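Local coordinates for putative glycosyltransferase (Mannosyltransferase) involved in glycosylating the PBCV-1 major capsid protein (Paramecium bursaria Chlorella virus 1, PDB 2P6W) that probably transfers a sugar from a nucleotide-sugar donor, with manganese bound, through this N-terminal GT-A-type domain, in glycosylating the viral major capsid protein, at residues R59-I62 / I63-A67; S12-P16 / K17-Y21. All blocks are in the same frame, centred on the assembly; numbering follows the deposited sequence.

Interaction 1 (R59-I62 / I63-A67); sequences RSWI and IQQAA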
ATOM      1  N   ARG A  59      -7.135  -1.105  -5.624  1.00 22.19           N
ATOM      2  CA  ARG A  59      -6.728  -0.214  -4.525  1.00 21.81           C
ATOM      3  C   ARG A  59      -7.222   1.239  -4.715  1.00 22.07           C
ATOM      4  O   ARG A  59      -7.535   1.929  -3.742  1.00 22.65           O
ATOM      5  CB  ARG A  59      -5.218  -0.239  -4.365  1.00 21.74           C
ATOM      6  CG  ARG A  59      -4.477   0.302  -5.549  1.00 21.35           C
ATOM      7  CD  ARG A  59      -2.996  -0.100  -5.471  1.00 22.71           C
ATOM      8  NE  ARG A  59      -2.873  -1.510  -5.817  1.00 22.08           N
ATOM      9  CZ  ARG A  59      -1.803  -2.255  -5.571  1.00 26.73           C
ATOM     10  NH1 ARG A  59      -0.752  -1.723  -4.963  1.00 24.80           N
ATOM     11  NH2 ARG A  59      -1.795  -3.539  -5.923  1.00 25.40           N
ATOM     12  N   SER A  60      -7.293   1.694  -5.968  1.00 21.46           N
ATOM     13  CA  SER A  60      -7.714   3.068  -6.260  1.00 22.21           C
ATOM     14  C   SER A  60      -9.237   3.229  -6.223  1.00 22.88           C
ATOM     15  O   SER A  60      -9.763   4.355  -6.267  1.00 23.22           O
ATOM     16  CB  SER A  60      -7.146   3.532  -7.604  1.00 22.31           C
ATOM     17  OG  SER A  60      -5.733   3.543  -7.559  1.00 23.38           O
ATOM     18  N   TRP A  61      -9.942   2.096  -6.170  1.00 22.54           N
ATOM     19  CA  TRP A  61     -11.376   2.084  -5.904  1.00 23.06           C
ATOM     20  C   TRP A  61     -11.621   1.980  -4.394  1.00 22.76           C
ATOM     21  O   TRP A  61     -12.475   2.694  -3.844  1.00 23.51           O
ATOM     22  CB  TRP A  61     -12.035   0.926  -6.659  1.00 23.24           C
ATOM     23  CG  TRP A  61     -13.526   0.806  -6.468  1.00 23.02           C
ATOM     24  CD1 TRP A  61     -14.494   1.447  -7.172  1.00 24.17           C
ATOM     25  CD2 TRP A  61     -14.196  -0.030  -5.519  1.00 23.54           C
ATOM     26  NE1 TRP A  61     -15.741   1.074  -6.713  1.00 23.99           N
ATOM     27  CE2 TRP A  61     -15.581   0.178  -5.690  1.00 25.16           C
ATOM     28  CE3 TRP A  61     -13.761  -0.901  -4.503  1.00 24.48           C
ATOM     29  CZ2 TRP A  61     -16.539  -0.481  -4.913  1.00 24.80           C
ATOM     30  CZ3 TRP A  61     -14.718  -1.565  -3.741  1.00 23.17           C
ATOM     31  CH2 TRP A  61     -16.092  -1.339  -3.946  1.00 23.24           C
ATOM     32  N   ILE A  62     -10.863   1.105  -3.728  1.00 22.76           N
ATOM     33  CA  ILE A  62     -10.989   0.906  -2.265  1.00 22.64           C
ATOM     34  C   ILE A  62     -10.698   2.191  -1.477  1.00 23.35           C
ATOM     35  O   ILE A  62     -11.312   2.447  -0.429  1.00 23.18           O
ATOM     36  CB  ILE A  62     -10.120  -0.274  -1.759  1.00 22.48           C
ATOM     37  CG1 ILE A  62     -10.543  -1.576  -2.439  1.00 22.84           C
ATOM     38  CG2 ILE A  62     -10.162  -0.420  -0.201  1.00 22.98           C
ATOM     39  CD1 ILE A  62      -9.534  -2.684  -2.241  1.00 23.86           C
ATOM     40  N   ILE A  63      -9.784   3.030  -1.968  1.00 22.92           N
ATOM     41  CA  ILE A  63      -9.543   4.302  -1.291  1.00 22.97           C
ATOM     42  C   ILE A  63     -10.814   5.171  -1.123  1.00 23.24           C
ATOM     43  O   ILE A  63     -10.969   5.822  -0.083  1.00 23.14           O
ATOM     44  CB  ILE A  63      -8.345   5.071  -1.908  1.00 22.55           C
ATOM     45  CG1 ILE A  63      -7.819   6.112  -0.913  1.00 22.90           C
ATOM     46  CG2 ILE A  63      -8.700   5.638  -3.289  1.00 23.51           C
ATOM     47  CD1 ILE A  63      -6.540   6.781  -1.362  1.00 24.34           C
ATOM     48  N   GLN A  64     -11.720   5.192  -2.110  1.00 23.37           N
ATOM     49  CA  GLN A  64     -12.972   5.929  -1.950  1.00 24.02           C
ATOM     50  C   GLN A  64     -13.829   5.329  -0.824  1.00 23.44           C
ATOM     51  O   GLN A  64     -14.476   6.052  -0.080  1.00 23.61           O
ATOM     52  CB  GLN A  64     -13.782   6.076  -3.268  1.00 24.42           C
ATOM     53  CG  GLN A  64     -15.122   6.838  -3.005  1.00 26.42           C
ATOM     54  CD  GLN A  64     -15.937   7.279  -4.222  1.00 26.50           C
ATOM     55  OE1 GLN A  64     -15.926   6.662  -5.323  1.00 27.86           O
ATOM     56  NE2 GLN A  64     -16.700   8.337  -4.009  1.00 24.35           N
ATOM     57  N   GLN A  65     -13.806   4.005  -0.694  1.00 22.45           N
ATOM     58  CA  GLN A  65     -14.517   3.327   0.392  1.00 21.73           C
ATOM     59  C   GLN A  65     -14.006   3.838   1.728  1.00 21.56           C
ATOM     60  O   GLN A  65     -14.797   4.157   2.629  1.00 22.31           O
ATOM     61  CB  GLN A  65     -14.280   1.818   0.341  1.00 21.19           C
ATOM     62  CG  GLN A  65     -14.782   1.099  -0.907  1.00 20.13           C
ATOM     63  CD  GLN A  65     -16.283   0.888  -0.885  1.00 21.39           C
ATOM     64  OE1 GLN A  65     -17.051   1.833  -1.061  1.00 23.75           O
ATOM     65  NE2 GLN A  65     -16.708  -0.346  -0.670  1.00 21.23           N
ATOM     66  N   ALA A  66     -12.676   3.905   1.839  1.00 21.79           N
ATOM     67  CA  ALA A  66     -12.024   4.383   3.071  1.00 21.79           C
ATOM     68  C   ALA A  66     -12.335   5.850   3.365  1.00 22.71           C
ATOM     69  O   ALA A  66     -12.535   6.232   4.519  1.00 23.36           O
ATOM     70  CB  ALA A  66     -10.519   4.176   2.978  1.00 22.36           C
ATOM     71  N   ALA A  67     -12.348   6.670   2.321  1.00 22.60           N
ATOM     72  CA  ALA A  67     -12.668   8.090   2.468  1.00 23.17           C
ATOM     73  C   ALA A  67     -14.103   8.296   2.927  1.00 23.25           C
ATOM     74  O   ALA A  67     -14.376   9.187   3.737  1.00 24.46           O
ATOM     75  CB  ALA A  67     -12.430   8.831   1.154  1.00 23.11           C
TER
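The carbonyl oxygen of Ile62 takes the amide of Ala66 one helical turn on, with Ile62 O to Ala66 N at 3.0 Å and an N-H...O angle of 160°. The methylene of Gln65 presses on the same oxygen, CB lying 3.1 Å from Ile62 O. A turn earlier Ile63 N donates to Arg59 O over 3.1 Å, a more bent bond whose donor is tilted from the carbonyl plane. Beside it, the CG2 methyl of Ile63 rests 3.4 Å from Ser60 O.

On the outer side of the helix the contact is carried by Trp61 and Gln65. With CG of Trp61 anti to the N the indole stands out from the helix, and chi2 of 86° turns its six-membered ring toward Gln65. There Gln65 bends at chi2, lays CG over the face of the six-membered ring in a CH-pi contact, 4.2 Å from its centroid, and runs its amide across the ring's far corner, with NE2 3.5 Å from Trp61 CH2. Ring and amide planes are 39° apart, so the amide is not stacked flat; its NE2 is held by Glu43 OE1.

At the start of helix 59-69, Arg59 reaches away: its NE is hydrogen-bonded to His56 O, and NH1 makes a salt bridge with OD1 of Asp80, a manganese ligand. Ile62 and Ile63 face strand 75-79 through Trp78 and Phe76, Ser60 and Ile63 meet helix 132-140, and Gln65 and Ala66 lie against Tyr41 of strand 39-43.

Interaction 2 (S12-P16 / K17-Y21); sequences SGHFP and KETIY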
ATOM      1  N   SER A  12      -6.691  -1.665   3.220  1.00 20.91           N
ATOM      2  CA  SER A  12      -6.247  -2.837   2.486  1.00 20.63           C
ATOM      3  C   SER A  12      -7.481  -3.627   2.130  1.00 20.90           C
ATOM      4  O   SER A  12      -8.615  -3.127   2.277  1.00 20.42           O
ATOM      5  CB  SER A  12      -5.301  -3.683   3.346  1.00 21.04           C
ATOM      6  OG  SER A  12      -4.666  -4.715   2.587  1.00 20.28           O
ATOM      7  N   GLY A  13      -7.278  -4.861   1.688  1.00 20.80           N
ATOM      8  CA  GLY A  13      -8.416  -5.731   1.396  1.00 21.25           C
ATOM      9  C   GLY A  13      -7.926  -7.035   0.850  1.00 21.86           C
ATOM     10  O   GLY A  13      -6.779  -7.128   0.401  1.00 22.90           O
ATOM     11  N   HIS A  14      -8.789  -8.050   0.900  1.00 21.80           N
ATOM     12  CA  HIS A  14      -8.487  -9.353   0.307  1.00 21.78           C
ATOM     13  C   HIS A  14      -9.757 -10.149   0.158  1.00 21.39           C
ATOM     14  O   HIS A  14     -10.650 -10.061   0.993  1.00 22.27           O
ATOM     15  CB  HIS A  14      -7.502 -10.167   1.140  1.00 21.96           C
ATOM     16  CG  HIS A  14      -6.865 -11.278   0.364  1.00 22.75           C
ATOM     17  ND1 HIS A  14      -5.720 -11.101  -0.386  1.00 23.76           N
ATOM     18  CD2 HIS A  14      -7.248 -12.565   0.170  1.00 24.20           C
ATOM     19  CE1 HIS A  14      -5.408 -12.238  -0.983  1.00 24.46           C
ATOM     20  NE2 HIS A  14      -6.325 -13.139  -0.671  1.00 23.15           N
ATOM     21  N   PHE A  15      -9.814 -10.920  -0.915  1.00 21.83           N
ATOM     22  CA  PHE A  15     -10.832 -11.943  -1.099  1.00 22.25           C
ATOM     23  C   PHE A  15     -10.143 -13.168  -1.717  1.00 22.60           C
ATOM     24  O   PHE A  15      -9.338 -13.008  -2.637  1.00 22.99           O
ATOM     25  CB  PHE A  15     -11.921 -11.440  -2.047  1.00 22.62           C
ATOM     26  CG  PHE A  15     -13.037 -12.419  -2.252  1.00 23.44           C
ATOM     27  CD1 PHE A  15     -12.975 -13.348  -3.293  1.00 23.67           C
ATOM     28  CD2 PHE A  15     -14.139 -12.417  -1.416  1.00 22.67           C
ATOM     29  CE1 PHE A  15     -14.007 -14.275  -3.492  1.00 24.05           C
ATOM     30  CE2 PHE A  15     -15.181 -13.338  -1.611  1.00 24.40           C
ATOM     31  CZ  PHE A  15     -15.103 -14.261  -2.651  1.00 24.13           C
ATOM     32  N   PRO A  16     -10.471 -14.398  -1.234  1.00 22.67           N
ATOM     33  CA  PRO A  16     -11.443 -14.815  -0.218  1.00 23.32           C
ATOM     34  C   PRO A  16     -10.896 -14.899   1.211  1.00 23.64           C
ATOM     35  O   PRO A  16      -9.669 -14.781   1.438  1.00 23.40           O
ATOM     36  CB  PRO A  16     -11.830 -16.220  -0.688  1.00 23.04           C
ATOM     37  CG  PRO A  16     -10.505 -16.767  -1.229  1.00 22.88           C
ATOM     38  CD  PRO A  16      -9.781 -15.564  -1.820  1.00 22.68           C
ATOM     39  N   LYS A  17     -11.797 -15.134   2.171  1.00 23.94           N
ATOM     40  CA  LYS A  17     -11.392 -15.167   3.573  1.00 24.93           C
ATOM     41  C   LYS A  17     -10.589 -16.420   3.903  1.00 24.25           C
ATOM     42  O   LYS A  17      -9.968 -16.488   4.969  1.00 24.63           O
ATOM     43  CB  LYS A  17     -12.595 -15.034   4.506  1.00 25.30           C
ATOM     44  CG  LYS A  17     -13.565 -16.207   4.448  1.00 28.24           C
ATOM     45  CD  LYS A  17     -14.760 -15.962   5.363  1.00 31.08           C
ATOM     46  CE  LYS A  17     -15.873 -16.987   5.125  1.00 33.86           C
ATOM     47  NZ  LYS A  17     -15.380 -18.378   5.159  1.00 33.84           N
ATOM     48  N   GLU A  18     -10.605 -17.401   2.993  1.00 24.18           N
ATOM     49  CA  GLU A  18      -9.883 -18.669   3.200  1.00 23.51           C
ATOM     50  C   GLU A  18      -8.360 -18.528   3.075  1.00 23.45           C
ATOM     51  O   GLU A  18      -7.611 -19.449   3.432  1.00 23.02           O
ATOM     52  CB  GLU A  18     -10.385 -19.757   2.231  1.00 23.64           C
ATOM     53  CG  GLU A  18     -11.713 -20.404   2.644  1.00 25.20           C
ATOM     54  CD  GLU A  18     -12.920 -19.491   2.466  1.00 25.82           C
ATOM     55  OE1 GLU A  18     -12.902 -18.652   1.544  1.00 26.42           O
ATOM     56  OE2 GLU A  18     -13.902 -19.636   3.237  1.00 28.55           O
ATOM     57  N   THR A  19      -7.908 -17.387   2.551  1.00 22.56           N
ATOM     58  CA  THR A  19      -6.493 -17.189   2.334  1.00 22.80           C
ATOM     59  C   THR A  19      -5.875 -16.807   3.663  1.00 22.40           C
ATOM     60  O   THR A  19      -6.083 -15.700   4.154  1.00 22.58           O
ATOM     61  CB  THR A  19      -6.242 -16.139   1.248  1.00 22.48           C
ATOM     62  OG1 THR A  19      -6.838 -16.608   0.026  1.00 25.13           O
ATOM     63  CG2 THR A  19      -4.763 -15.964   1.038  1.00 22.32           C
ATOM     64  N   ILE A  20      -5.154 -17.760   4.256  1.00 21.91           N
ATOM     65  CA  ILE A  20      -4.661 -17.615   5.623  1.00 21.88           C
ATOM     66  C   ILE A  20      -3.675 -16.464   5.806  1.00 21.85           C
ATOM     67  O   ILE A  20      -3.832 -15.669   6.731  1.00 22.16           O
ATOM     68  CB  ILE A  20      -4.114 -18.953   6.170  1.00 22.27           C
ATOM     69  CG1 ILE A  20      -5.250 -19.969   6.264  1.00 21.91           C
ATOM     70  CG2 ILE A  20      -3.443 -18.777   7.543  1.00 21.77           C
ATOM     71  CD1 ILE A  20      -6.500 -19.477   7.040  1.00 27.65           C
ATOM     72  N   TYR A  21      -2.690 -16.334   4.917  1.00 21.43           N
ATOM     73  CA  TYR A  21      -1.707 -15.261   5.131  1.00 21.32           C
ATOM     74  C   TYR A  21      -2.369 -13.892   5.194  1.00 21.72           C
ATOM     75  O   TYR A  21      -1.944 -13.035   5.970  1.00 22.05           O
ATOM     76  CB  TYR A  21      -0.597 -15.264   4.088  1.00 22.06           C
ATOM     77  CG  TYR A  21      -0.957 -14.677   2.750  1.00 20.49           C
ATOM     78  CD1 TYR A  21      -0.949 -13.280   2.533  1.00 20.72           C
ATOM     79  CD2 TYR A  21      -1.267 -15.509   1.678  1.00 22.17           C
ATOM     80  CE1 TYR A  21      -1.285 -12.732   1.294  1.00 18.85           C
ATOM     81  CE2 TYR A  21      -1.583 -14.978   0.432  1.00 21.29           C
ATOM     82  CZ  TYR A  21      -1.583 -13.592   0.240  1.00 21.10           C
ATOM     83  OH  TYR A  21      -1.889 -13.093  -1.012  1.00 22.30           O
TER
HETATM   84  O   HOH W   1      -5.735 -15.489  -2.329  1.00 29.01           O
HETATM   85  O   HOH W   2      -8.132 -13.832   3.574  1.00 21.96           O
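The loop leaving strand 8-13 of a beta-alpha-beta unit turns here into helix 20-36, through a type I beta turn from Pro16 to Thr19 that follows a cis peptide bond before Pro16. A weak bond from Thr19 N to Pro16 O, 3.3 Å, closes the turn, and a water donates to both Pro16 O and Thr19 O.

The imidazole of His14 packs on Thr19. With CG anti to its backbone N (chi1 -162°), the ring swings toward Thr19 and meets it at about a right angle, NE2 3.6 Å from Thr19 CB. A second water lies in the ring plane, 2.9 Å from His14 NE2 and 2.8 Å from Thr19 OG1, and bridges the two. His14 ND1 bonds Ser81 OG, so both ring nitrogens have partners. The phenol of Tyr21 approaches obliquely, its ring plane at 71° to the imidazole and OH 3.6 Å from His14 CE1; the hydroxyl has a weak hydrogen bond with Arg204 NH1.

Gly13, Phe15, Ser81 and Arg204 all bind UDP in this protein, so the turn borders the nucleotide site. Pro16 CB lies 4.0 Å above the plane of the Phe15 ring, over its centre, and Lys17 NZ forms a salt bridge with Glu18 OE2 over 2.7 Å, meeting the carboxylate on its syn side, 33° out of plane.

Interaction 2 comes first along the chain, closing before interaction 1 opens, and their centres lie about 17 Å apart. Interaction 2 joins strand 8-13 to helix 20-36; interaction 1 lies within helix 59-69, packed against the same six-stranded mixed sheet, in which strand 8-13 runs between 39-43 and 75-79. The two meet in a single packing touch, Ile62 CG2 to Ser12 O at 4.0 Å. Both border the donor site: residues 12-16 supply Gly13 and Phe15, and residues 59-62 supply Arg59, known to bind UDP-glucose. Manganese, held by Asp80, Asp82 and His195, lies nearby, consistent with a GT-A-type nucleotide-sugar pocket.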